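Local coordinates for protein xylanase Y (Bacillus halodurans, PDB 1WU4) that hydrolyses xylooligosaccharides of three or more units with inversion of anomeric configuration, releasing xylose from the reducing end, at residues L60-L65 and N356-D361. The protein carries 1 engineered substitution. Numbering follows the deposited sequence.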
loop_
_atom_site.group_PDB
_atom_site.type_symbol
_atom_site.label_atom_id
_atom_site.label_comp_id
_atom_site.label_asym_id
_atom_site.label_seq_id
_atom_site.Cartn_x
_atom_site.Cartn_y
_atom_site.Cartn_z
ATOM N N LEU A 60 12.339 -6.293 7.263
ATOM C CA LEU A 60 13.442 -5.359 7.373
ATOM C C LEU A 60 13.623 -4.498 6.139
ATOM O O LEU A 60 13.659 -5.011 5.019
ATOM C CB LEU A 60 14.737 -6.130 7.635
ATOM C CG LEU A 60 16.028 -5.323 7.771
ATOM C CD1 LEU A 60 16.022 -4.562 9.090
ATOM C CD2 LEU A 60 17.225 -6.262 7.709
ATOM N N ASP A 61 13.708 -3.186 6.339
ATOM C CA ASP A 61 13.970 -2.300 5.220
ATOM C C ASP A 61 15.463 -2.544 5.082
ATOM O O ASP A 61 16.278 -1.891 5.738
ATOM C CB ASP A 61 13.716 -0.835 5.574
ATOM C CG ASP A 61 14.027 0.100 4.419
ATOM O OD1 ASP A 61 15.048 -0.127 3.735
ATOM O OD2 ASP A 61 13.263 1.061 4.197
ATOM N N THR A 62 15.808 -3.522 4.257
ATOM C CA THR A 62 17.193 -3.912 4.045
ATOM C C THR A 62 18.145 -2.763 3.727
ATOM O O THR A 62 19.318 -2.801 4.101
ATOM C CB THR A 62 17.280 -4.965 2.927
ATOM O OG1 THR A 62 16.644 -4.459 1.747
ATOM C CG2 THR A 62 16.580 -6.249 3.353
ATOM N N GLY A 63 17.643 -1.738 3.049
ATOM C CA GLY A 63 18.489 -0.613 2.690
ATOM C C GLY A 63 18.771 0.381 3.801
ATOM O O GLY A 63 19.887 0.890 3.913
ATOM N N ASN A 64 17.767 0.663 4.624
ATOM C CA ASN A 64 17.925 1.618 5.715
ATOM C C ASN A 64 18.220 0.953 7.056
ATOM O O ASN A 64 18.366 1.629 8.075
ATOM C CB ASN A 64 16.669 2.484 5.821
ATOM C CG ASN A 64 16.458 3.352 4.595
ATOM O OD1 ASN A 64 17.291 4.200 4.274
ATOM N ND2 ASN A 64 15.347 3.142 3.902
ATOM N N LEU A 65 18.308 -0.373 7.044
ATOM C CA LEU A 65 18.593 -1.145 8.247
ATOM C C LEU A 65 17.654 -0.832 9.408
ATOM O O LEU A 65 18.086 -0.687 10.552
ATOM C CB LEU A 65 20.046 -0.929 8.682
ATOM C CG LEU A 65 21.111 -1.396 7.685
ATOM C CD1 LEU A 65 22.495 -1.155 8.269
ATOM C CD2 LEU A 65 20.913 -2.873 7.372
ATOM N N ASN A 356 21.145 -5.269 -1.075
ATOM C CA ASN A 356 20.769 -4.611 0.172
ATOM C C ASN A 356 19.538 -3.716 0.083
ATOM O O ASN A 356 18.961 -3.364 1.109
ATOM C CB ASN A 356 21.941 -3.781 0.701
ATOM C CG ASN A 356 23.214 -4.591 0.837
ATOM O OD1 ASN A 356 23.208 -5.688 1.392
ATOM N ND2 ASN A 356 24.319 -4.048 0.338
ATOM N N ARG A 357 19.134 -3.338 -1.127
ATOM C CA ARG A 357 17.967 -2.469 -1.280
ATOM C C ARG A 357 16.778 -3.118 -1.983
ATOM O O ARG A 357 15.995 -2.446 -2.651
ATOM C CB ARG A 357 18.376 -1.187 -2.004
ATOM C CG ARG A 357 19.106 -0.216 -1.093
ATOM C CD ARG A 357 19.759 0.920 -1.856
ATOM N NE ARG A 357 20.234 1.970 -0.958
ATOM C CZ ARG A 357 21.056 1.775 0.069
ATOM N NH1 ARG A 357 21.428 2.799 0.827
ATOM N NH2 ARG A 357 21.507 0.559 0.346
ATOM N N ARG A 358 16.635 -4.424 -1.794
ATOM C CA ARG A 358 15.552 -5.189 -2.401
ATOM C C ARG A 358 14.182 -4.925 -1.763
ATOM O O ARG A 358 13.149 -5.088 -2.409
ATOM C CB ARG A 358 15.875 -6.682 -2.304
ATOM C CG ARG A 358 16.157 -7.157 -0.881
ATOM C CD ARG A 358 16.516 -8.632 -0.840
ATOM N NE ARG A 358 16.736 -9.113 0.522
ATOM C CZ ARG A 358 17.773 -8.778 1.284
ATOM N NH1 ARG A 358 18.707 -7.954 0.829
ATOM N NH2 ARG A 358 17.875 -9.275 2.508
ATOM N N TYR A 359 14.184 -4.505 -0.502
ATOM C CA TYR A 359 12.962 -4.257 0.264
ATOM C C TYR A 359 11.748 -3.593 -0.402
ATOM O O TYR A 359 10.720 -4.245 -0.610
ATOM C CB TYR A 359 13.312 -3.477 1.538
ATOM C CG TYR A 359 12.117 -2.904 2.275
ATOM C CD1 TYR A 359 11.208 -3.731 2.939
ATOM C CD2 TYR A 359 11.885 -1.528 2.287
ATOM C CE1 TYR A 359 10.093 -3.196 3.595
ATOM C CE2 TYR A 359 10.780 -0.987 2.938
ATOM C CZ TYR A 359 9.890 -1.823 3.586
ATOM O OH TYR A 359 8.793 -1.277 4.215
ATOM N N TYR A 360 11.848 -2.304 -0.714
ATOM C CA TYR A 360 10.714 -1.580 -1.290
ATOM C C TYR A 360 10.223 -2.152 -2.611
ATOM O O TYR A 360 9.025 -2.382 -2.792
ATOM C CB TYR A 360 11.061 -0.094 -1.453
ATOM C CG TYR A 360 9.882 0.783 -1.832
ATOM C CD1 TYR A 360 8.756 0.876 -1.010
ATOM C CD2 TYR A 360 9.903 1.534 -3.004
ATOM C CE1 TYR A 360 7.677 1.700 -1.351
ATOM C CE2 TYR A 360 8.837 2.357 -3.354
ATOM C CZ TYR A 360 7.729 2.439 -2.524
ATOM O OH TYR A 360 6.678 3.264 -2.864
ATOM N N ASP A 361 11.148 -2.384 -3.532
ATOM C CA ASP A 361 10.800 -2.932 -4.835
ATOM C C ASP A 361 10.073 -4.255 -4.710
ATOM O O ASP A 361 9.065 -4.487 -5.371
ATOM C CB ASP A 361 12.060 -3.153 -5.665
ATOM C CG ASP A 361 12.824 -1.880 -5.891
ATOM O OD1 ASP A 361 12.649 -1.268 -6.963
ATOM O OD2 ASP A 361 13.581 -1.486 -4.985
#
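Thr62 meets the start of helix 358-372 with its hydroxyl, which suits the place because it can give and receive at once. OG1 probably donates to Asn356 O, 2.6 Å away, a bond in some doubt because that oxygen is crowded in the model; OG1 also accepts a weak bond from Tyr359 N. With chi1 at 55°, CG2 stands anti to the carbonyl carbon and lies over one face of the Arg358 guanidinium, 3.4 Å from NH2. That flat group also bonds to the Gly355 and Lys47 carbonyls.

In the (alpha/alpha)6 barrel of glycoside hydrolase family 8, this contact joins the loop between strands 56-59 and 67-68 to the chain's last helix. Tyr359 OH hydrogen-bonds to Glu70 OE1, probably the catalytic proton donor, making Tyr359 a likely second-shell residue.

The flat Tyr359 ring offers a face to Asp61 CA, a CH-pi contact 3.8 Å from the centroid. The carboxylate tilts 31° to the ring, Asp61 CG lying 3.4 Å from Tyr359 CD2. Gly63, lacking a side chain, brings CA within 3.9 Å of Arg357 CG, over one guanidinium face.

Short enough to reach back, Asp61 OD1 accepts from Asn64 N, an Asx motif; separately, OD2 accepts from Asn64 ND2. Both donors come from above the carboxylate plane.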